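Local coordinates for mandelate racemase/muconate lactonizing enzyme, C-terminal domain protein (Paracoccus denitrificans, PDB 4DWD), which binds magnesium and, as a member of the mandelate racemase/muconate lactonizing branch of the enolase superfamily, may act as a hydro-lyase, at residues T124-Y129 and A308-L313; V323-R328 and N338-V343. One frame throughout, in Å; residues are numbered along the deposited sequence.

Contact 1. Residues T124-Y129 and A308-L313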
ATOM      1  N   THR B 124      29.382  26.801  17.535  1.00 17.56           N
ATOM      2  CA  THR B 124      30.466  26.180  18.294  1.00 17.71           C
ATOM      3  C   THR B 124      30.138  26.131  19.790  1.00 17.70           C
ATOM      4  O   THR B 124      30.942  25.662  20.595  1.00 18.84           O
ATOM      5  CB  THR B 124      31.829  26.861  18.051  1.00 18.46           C
ATOM      6  OG1 THR B 124      31.732  28.252  18.377  1.00 19.73           O
ATOM      7  CG2 THR B 124      32.272  26.691  16.603  1.00 20.45           C
ATOM      8  N   ARG B 125      28.955  26.617  20.151  1.00 18.15           N
ATOM      9  CA  ARG B 125      28.407  26.368  21.479  1.00 18.27           C
ATOM     10  C   ARG B 125      27.160  25.517  21.327  1.00 18.34           C
ATOM     11  O   ARG B 125      26.171  25.940  20.736  1.00 19.55           O
ATOM     12  CB  ARG B 125      28.093  27.673  22.199  1.00 20.98           C
ATOM     13  CG  ARG B 125      29.335  28.387  22.676  1.00 25.36           C
ATOM     14  CD  ARG B 125      28.957  29.574  23.529  1.00 33.12           C
ATOM     15  NE  ARG B 125      30.111  30.412  23.832  1.00 39.74           N
ATOM     16  CZ  ARG B 125      30.074  31.467  24.636  1.00 30.57           C
ATOM     17  NH1 ARG B 125      28.952  31.817  25.223  1.00 38.73           N
ATOM     18  NH2 ARG B 125      31.168  32.166  24.856  1.00 47.12           N
ATOM     19  N   LEU B 126      27.222  24.292  21.831  1.00 15.75           N
ATOM     20  CA  LEU B 126      26.150  23.338  21.576  1.00 17.03           C
ATOM     21  C   LEU B 126      25.393  23.056  22.860  1.00 16.60           C
ATOM     22  O   LEU B 126      26.001  22.658  23.849  1.00 16.68           O
ATOM     23  CB  LEU B 126      26.709  22.040  20.987  1.00 15.66           C
ATOM     24  CG  LEU B 126      27.383  22.103  19.612  1.00 15.87           C
ATOM     25  CD1 LEU B 126      28.841  22.530  19.720  1.00 17.09           C
ATOM     26  CD2 LEU B 126      27.277  20.763  18.887  1.00 16.67           C
ATOM     27  N   PRO B 127      24.065  23.267  22.856  1.00 17.02           N
ATOM     28  CA  PRO B 127      23.307  22.960  24.075  1.00 15.75           C
ATOM     29  C   PRO B 127      23.371  21.478  24.430  1.00 16.19           C
ATOM     30  O   PRO B 127      23.471  20.631  23.537  1.00 16.04           O
ATOM     31  CB  PRO B 127      21.873  23.363  23.715  1.00 17.49           C
ATOM     32  CG  PRO B 127      21.829  23.335  22.226  1.00 21.43           C
ATOM     33  CD  PRO B 127      23.198  23.745  21.767  1.00 19.98           C
ATOM     34  N   CYS B 128      23.320  21.176  25.723  1.00 15.05           N
ATOM     35  CA  CYS B 128      23.305  19.785  26.178  1.00 14.51           C
ATOM     36  C   CYS B 128      21.938  19.379  26.747  1.00 14.40           C
ATOM     37  O   CYS B 128      21.127  20.238  27.109  1.00 13.97           O
ATOM     38  CB  CYS B 128      24.405  19.537  27.220  1.00 14.49           C
ATOM     39  SG  CYS B 128      24.042  20.131  28.894  1.00 16.68           S
ATOM     40  N   TYR B 129      21.673  18.074  26.797  1.00 12.44           N
ATOM     41  CA  TYR B 129      20.578  17.561  27.624  1.00 12.30           C
ATOM     42  C   TYR B 129      21.119  16.560  28.629  1.00 11.93           C
ATOM     43  O   TYR B 129      21.995  15.756  28.301  1.00 12.63           O
ATOM     44  CB  TYR B 129      19.416  16.998  26.779  1.00 12.88           C
ATOM     45  CG  TYR B 129      19.557  15.628  26.125  1.00 11.31           C
ATOM     46  CD1 TYR B 129      19.331  14.461  26.851  1.00 11.04           C
ATOM     47  CD2 TYR B 129      19.844  15.505  24.754  1.00 11.91           C
ATOM     48  CE1 TYR B 129      19.407  13.211  26.248  1.00 12.17           C
ATOM     49  CE2 TYR B 129      19.925  14.254  24.143  1.00 11.44           C
ATOM     50  CZ  TYR B 129      19.706  13.115  24.899  1.00 11.70           C
ATOM     51  OH  TYR B 129      19.772  11.872  24.326  1.00 12.45           O
ATOM     52  N   ALA B 308      33.976  13.467  18.782  1.00 10.76           N
ATOM     53  CA  ALA B 308      33.526  13.143  17.429  1.00 10.43           C
ATOM     54  C   ALA B 308      32.088  13.596  17.196  1.00 10.99           C
ATOM     55  O   ALA B 308      31.771  14.218  16.181  1.00 10.45           O
ATOM     56  CB  ALA B 308      33.666  11.652  17.170  1.00  9.90           C
ATOM     57  N   ASN B 309      31.235  13.293  18.167  1.00 10.73           N
ATOM     58  CA  ASN B 309      29.820  13.656  18.121  1.00 10.54           C
ATOM     59  C   ASN B 309      29.614  15.160  17.963  1.00 11.04           C
ATOM     60  O   ASN B 309      28.843  15.589  17.097  1.00 10.71           O
ATOM     61  CB  ASN B 309      29.115  13.125  19.379  1.00 10.77           C
ATOM     62  CG  ASN B 309      27.593  13.142  19.279  1.00 10.45           C
ATOM     63  OD1 ASN B 309      27.017  12.751  18.268  1.00 11.20           O
ATOM     64  ND2 ASN B 309      26.934  13.569  20.356  1.00 11.07           N
ATOM     65  N   ILE B 310      30.299  15.965  18.780  1.00 11.29           N
ATOM     66  CA  ILE B 310      30.105  17.424  18.669  1.00 11.20           C
ATOM     67  C   ILE B 310      30.700  18.047  17.389  1.00 10.88           C
ATOM     68  O   ILE B 310      30.142  19.001  16.858  1.00 11.17           O
ATOM     69  CB  ILE B 310      30.490  18.210  19.950  1.00 11.95           C
ATOM     70  CG1 ILE B 310      31.998  18.127  20.227  1.00 12.38           C
ATOM     71  CG2 ILE B 310      29.630  17.751  21.137  1.00 14.33           C
ATOM     72  CD1 ILE B 310      32.454  19.041  21.351  1.00 15.98           C
ATOM     73  N   HIS B 311      31.794  17.504  16.855  1.00 10.86           N
ATOM     74  CA  HIS B 311      32.240  17.983  15.538  1.00 10.51           C
ATOM     75  C   HIS B 311      31.161  17.768  14.501  1.00 10.57           C
ATOM     76  O   HIS B 311      30.849  18.669  13.720  1.00 11.13           O
ATOM     77  CB  HIS B 311      33.546  17.329  15.104  1.00 10.37           C
ATOM     78  CG  HIS B 311      34.774  17.948  15.733  1.00 10.99           C
ATOM     79  ND1 HIS B 311      35.405  19.012  15.190  1.00 10.61           N
ATOM     80  CD2 HIS B 311      35.475  17.619  16.893  1.00 11.68           C
ATOM     81  CE1 HIS B 311      36.463  19.347  15.960  1.00 11.77           C
ATOM     82  NE2 HIS B 311      36.505  18.494  17.003  1.00 11.53           N
ATOM     83  N   VAL B 312      30.585  16.571  14.466  1.00 10.01           N
ATOM     84  CA  VAL B 312      29.513  16.298  13.505  1.00 10.34           C
ATOM     85  C   VAL B 312      28.287  17.168  13.771  1.00 10.34           C
ATOM     86  O   VAL B 312      27.742  17.760  12.858  1.00 11.28           O
ATOM     87  CB  VAL B 312      29.138  14.799  13.483  1.00 10.45           C
ATOM     88  CG1 VAL B 312      27.809  14.551  12.770  1.00 11.01           C
ATOM     89  CG2 VAL B 312      30.253  13.985  12.836  1.00 10.58           C
ATOM     90  N   LEU B 313      27.861  17.265  15.025  1.00 10.22           N
ATOM     91  CA  LEU B 313      26.649  18.056  15.312  1.00 10.40           C
ATOM     92  C   LEU B 313      26.794  19.560  15.072  1.00 11.07           C
ATOM     93  O   LEU B 313      25.806  20.242  14.794  1.00 11.53           O
ATOM     94  CB  LEU B 313      26.112  17.753  16.713  1.00 11.88           C
ATOM     95  CG  LEU B 313      25.476  16.352  16.764  1.00 12.39           C
ATOM     96  CD1 LEU B 313      25.181  15.941  18.197  1.00 14.54           C
ATOM     97  CD2 LEU B 313      24.210  16.281  15.913  1.00 13.89           C
TER
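Leu126 carries the whole of the strand's share in this contact, meeting Ile310 and Leu313 on the facing side of helix 304-314. It lies near the start of strand 125-132, the first barrel strand of the enolase-superfamily (beta/alpha)7beta domain, and its CA comes within 7.7 Å of the CA of Ile310. The side chain leaves the strand toward the helix. Its CG swings away from the carbonyl carbon to the side of the backbone N (chi1 -64°), and with chi2 at 84° CD2 becomes the branch that reaches farther from CA. That one methyl does the touching. It packs 3.9 Å from Leu313 CB, at the root of a side chain that it crosses obliquely, and lies 4.2 Å from Ile310 CB, again close to the helix backbone rather than out at a side-chain end. Ile310 O lies 3.9 Å from Leu126 CD2, so the methyl also rests on a backbone carbonyl oxygen, at van der Waals distance. No hydrogen bond spans the two segments; the join is small and buried. Ile310 and Leu313, three residues apart in the helix, thus present one face to a single leucine. Farther along the strand, Pro127 touches Met319 and His346, Cys128 packs on Phe347, and Tyr129 meets Trp221 edge-to-face while its OH hydrogen-bonds Lys160. Helix 304-314 lies between the barrel strands and helix 277-291: Ile310, like Leu126, rests on Val323 of strand 323-325, whereas Val312 packs against Ile278 and Met282 of helix 277-291.

Contact 2. Residues V323-R328 and N338-V343; sequences VELADR and NPAEPV
The CA atoms of Leu325 and Ala340, 8.0 Å apart, are the nearest pair between the two segments, and no hydrogen bond passes between strand 323-325 and the irregular chain of 338-343. The strand is the last of the eight in the (beta/alpha)7beta barrel, and the second segment belongs to the loop that leads from it to strand 346-348. From the strand, one side chain, Leu325, makes the contact. It points toward the loop, and its two methyl branches divide the work: CD1 faces the CB of Ala340 at 4.3 Å, while CD2 reaches the ring of Pro342. With CG extended opposite the backbone N (chi1 178°) and chi2 at 64°, CD2 is the methyl that ends farther from its own CA. The leucine side chain lies roughly perpendicular to that of the proline. Between the two touching loop residues, the CB of Glu341 points away from the strand, and its carboxylate (OE1) forms a salt bridge with Arg333. Phe347 of strand 346-348 adjoins both Leu325 and Ala340, and Cys128 of strand 125-132 adjoins Pro342, which makes the leucine part of a wider apolar cluster under the loop. At its tightest point the contact rests on neighbouring carbons of one ring: Leu325 CD2 lies 3.8 Å from Pro342 CG and 3.9 Å from Pro342 CD.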
ATOM      1  N   VAL B 323      22.620  18.058  22.559  1.00 13.29           N
ATOM      2  CA  VAL B 323      23.635  17.000  22.603  1.00 12.92           C
ATOM      3  C   VAL B 323      23.501  16.166  23.880  1.00 12.46           C
ATOM      4  O   VAL B 323      23.418  16.701  24.982  1.00 13.63           O
ATOM      5  CB  VAL B 323      25.044  17.627  22.569  1.00 12.30           C
ATOM      6  CG1 VAL B 323      26.117  16.549  22.671  1.00 12.65           C
ATOM      7  CG2 VAL B 323      25.236  18.448  21.300  1.00 13.06           C
ATOM      8  N   GLU B 324      23.506  14.845  23.736  1.00 11.52           N
ATOM      9  CA  GLU B 324      23.406  13.957  24.895  1.00 11.77           C
ATOM     10  C   GLU B 324      24.600  14.047  25.847  1.00 12.78           C
ATOM     11  O   GLU B 324      25.759  13.977  25.422  1.00 12.54           O
ATOM     12  CB  GLU B 324      23.213  12.507  24.449  1.00 11.64           C
ATOM     13  CG  GLU B 324      22.972  11.582  25.641  1.00 12.27           C
ATOM     14  CD  GLU B 324      22.434  10.210  25.282  1.00 12.82           C
ATOM     15  OE1 GLU B 324      22.497   9.797  24.109  1.00 12.36           O
ATOM     16  OE2 GLU B 324      21.975   9.522  26.213  1.00 14.72           O
ATOM     17  N   LEU B 325      24.286  14.207  27.134  1.00 11.07           N
ATOM     18  CA  LEU B 325      25.251  14.132  28.230  1.00 12.12           C
ATOM     19  C   LEU B 325      24.779  13.086  29.242  1.00 13.18           C
ATOM     20  O   LEU B 325      23.901  13.342  30.087  1.00 13.26           O
ATOM     21  CB  LEU B 325      25.471  15.500  28.886  1.00 12.78           C
ATOM     22  CG  LEU B 325      26.444  15.504  30.082  1.00 13.13           C
ATOM     23  CD1 LEU B 325      27.856  15.120  29.637  1.00 13.53           C
ATOM     24  CD2 LEU B 325      26.430  16.864  30.756  1.00 16.54           C
ATOM     25  N   ALA B 326      25.363  11.896  29.141  1.00 13.12           N
ATOM     26  CA  ALA B 326      24.897  10.748  29.922  1.00 13.35           C
ATOM     27  C   ALA B 326      25.591  10.607  31.285  1.00 13.90           C
ATOM     28  O   ALA B 326      26.462  11.403  31.641  1.00 14.60           O
ATOM     29  CB  ALA B 326      25.007   9.466  29.103  1.00 13.72           C
ATOM     30  N   ASP B 327      25.196   9.576  32.030  1.00 13.56           N
ATOM     31  CA  ASP B 327      25.617   9.378  33.415  1.00 14.63           C
ATOM     32  C   ASP B 327      27.118   9.234  33.586  1.00 14.82           C
ATOM     33  O   ASP B 327      27.813   8.720  32.719  1.00 15.17           O
ATOM     34  CB  ASP B 327      24.940   8.139  34.002  1.00 14.66           C
ATOM     35  CG  ASP B 327      23.465   8.056  33.641  1.00 16.62           C
ATOM     36  OD1 ASP B 327      23.170   7.736  32.472  1.00 17.78           O
ATOM     37  OD2 ASP B 327      22.619   8.299  34.525  1.00 18.09           O
ATOM     38  N   ARG B 328      27.602   9.697  34.734  1.00 14.72           N
ATOM     39  CA  ARG B 328      28.988   9.476  35.148  1.00 16.12           C
ATOM     40  C   ARG B 328      30.006   9.997  34.146  1.00 15.34           C
ATOM     41  O   ARG B 328      31.056   9.385  33.920  1.00 14.27           O
ATOM     42  CB  ARG B 328      29.237   7.992  35.475  1.00 16.06           C
ATOM     43  CG  ARG B 328      28.352   7.426  36.578  1.00 22.72           C
ATOM     44  CD  ARG B 328      28.549   8.148  37.903  1.00 23.97           C
ATOM     45  NE  ARG B 328      29.965   8.371  38.208  1.00 22.36           N
ATOM     46  CZ  ARG B 328      30.750   7.510  38.852  1.00 27.11           C
ATOM     47  NH1 ARG B 328      30.265   6.347  39.284  1.00 28.84           N
ATOM     48  NH2 ARG B 328      32.026   7.814  39.072  1.00 33.05           N
ATOM     49  N   ASN B 338      40.513  17.178  28.943  1.00 13.58           N
ATOM     50  CA  ASN B 338      39.410  18.057  28.581  1.00 14.51           C
ATOM     51  C   ASN B 338      38.146  17.312  28.132  1.00 14.50           C
ATOM     52  O   ASN B 338      37.564  17.654  27.104  1.00 15.44           O
ATOM     53  CB  ASN B 338      39.846  19.054  27.500  1.00 15.17           C
ATOM     54  CG  ASN B 338      40.242  18.379  26.198  1.00 15.18           C
ATOM     55  OD1 ASN B 338      40.556  17.189  26.168  1.00 14.64           O
ATOM     56  ND2 ASN B 338      40.228  19.143  25.124  1.00 15.09           N
ATOM     57  N   PRO B 339      37.711  16.301  28.904  1.00 13.83           N
ATOM     58  CA  PRO B 339      36.504  15.559  28.532  1.00 14.46           C
ATOM     59  C   PRO B 339      35.236  16.414  28.675  1.00 14.81           C
ATOM     60  O   PRO B 339      35.308  17.542  29.173  1.00 15.56           O
ATOM     61  CB  PRO B 339      36.504  14.396  29.516  1.00 14.77           C
ATOM     62  CG  PRO B 339      37.133  14.972  30.748  1.00 16.14           C
ATOM     63  CD  PRO B 339      38.190  15.927  30.252  1.00 14.42           C
ATOM     64  N   ALA B 340      34.096  15.887  28.221  1.00 12.74           N
ATOM     65  CA  ALA B 340      32.821  16.602  28.243  1.00 13.94           C
ATOM     66  C   ALA B 340      32.523  17.222  29.605  1.00 15.60           C
ATOM     67  O   ALA B 340      32.552  16.543  30.629  1.00 16.82           O
ATOM     68  CB  ALA B 340      31.694  15.656  27.855  1.00 13.21           C
ATOM     69  N   GLU B 341      32.224  18.515  29.597  1.00 14.27           N
ATOM     70  CA  GLU B 341      31.920  19.257  30.828  1.00 17.12           C
ATOM     71  C   GLU B 341      31.178  20.519  30.419  1.00 18.30           C
ATOM     72  O   GLU B 341      31.781  21.443  29.869  1.00 19.45           O
ATOM     73  CB  GLU B 341      33.206  19.591  31.585  1.00 19.74           C
ATOM     74  CG  GLU B 341      33.036  20.347  32.895  1.00 21.52           C
ATOM     75  CD  GLU B 341      34.346  20.449  33.657  1.00 28.69           C
ATOM     76  OE1 GLU B 341      35.288  19.686  33.340  1.00 28.59           O
ATOM     77  OE2 GLU B 341      34.444  21.293  34.570  1.00 34.89           O
ATOM     78  N   PRO B 342      29.859  20.560  30.666  1.00 17.32           N
ATOM     79  CA  PRO B 342      29.094  21.706  30.179  1.00 17.98           C
ATOM     80  C   PRO B 342      29.427  22.995  30.941  1.00 18.47           C
ATOM     81  O   PRO B 342      29.780  22.942  32.119  1.00 18.93           O
ATOM     82  CB  PRO B 342      27.644  21.288  30.437  1.00 20.16           C
ATOM     83  CG  PRO B 342      27.719  20.335  31.581  1.00 19.47           C
ATOM     84  CD  PRO B 342      29.034  19.622  31.456  1.00 18.27           C
ATOM     85  N   VAL B 343      29.334  24.126  30.247  1.00 17.82           N
ATOM     86  CA  VAL B 343      29.495  25.452  30.840  1.00 19.84           C
ATOM     87  C   VAL B 343      28.260  26.248  30.435  1.00 21.68           C
ATOM     88  O   VAL B 343      27.964  26.369  29.244  1.00 21.85           O
ATOM     89  CB  VAL B 343      30.773  26.145  30.316  1.00 20.89           C
ATOM     90  CG1 VAL B 343      30.856  27.586  30.805  1.00 22.70           C
ATOM     91  CG2 VAL B 343      32.015  25.370  30.733  1.00 21.24           C
TER

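Overall arrangement
The two contacts show how a barrel closes on itself. The centres of contacts 1 and 2 are about 10 Å apart. They follow in series along the chain: contact 1 ends in helix 304-314, and contact 2 opens in strand 323-325, the next regular element. Both reach the same sheet, where strand 125-132 and strand 323-325 run parallel as neighbours, so the first barrel strand meets the last. The seam is direct: Tyr129 N lies 2.9 Å from Val323 O, and Pro127 O 2.9 Å from Val323 N, both probable hydrogen bonds. Contact 1 covers this seam with a helix, and contact 2 with a loop, away from the metal ligands Asp197, Glu223 and Glu249.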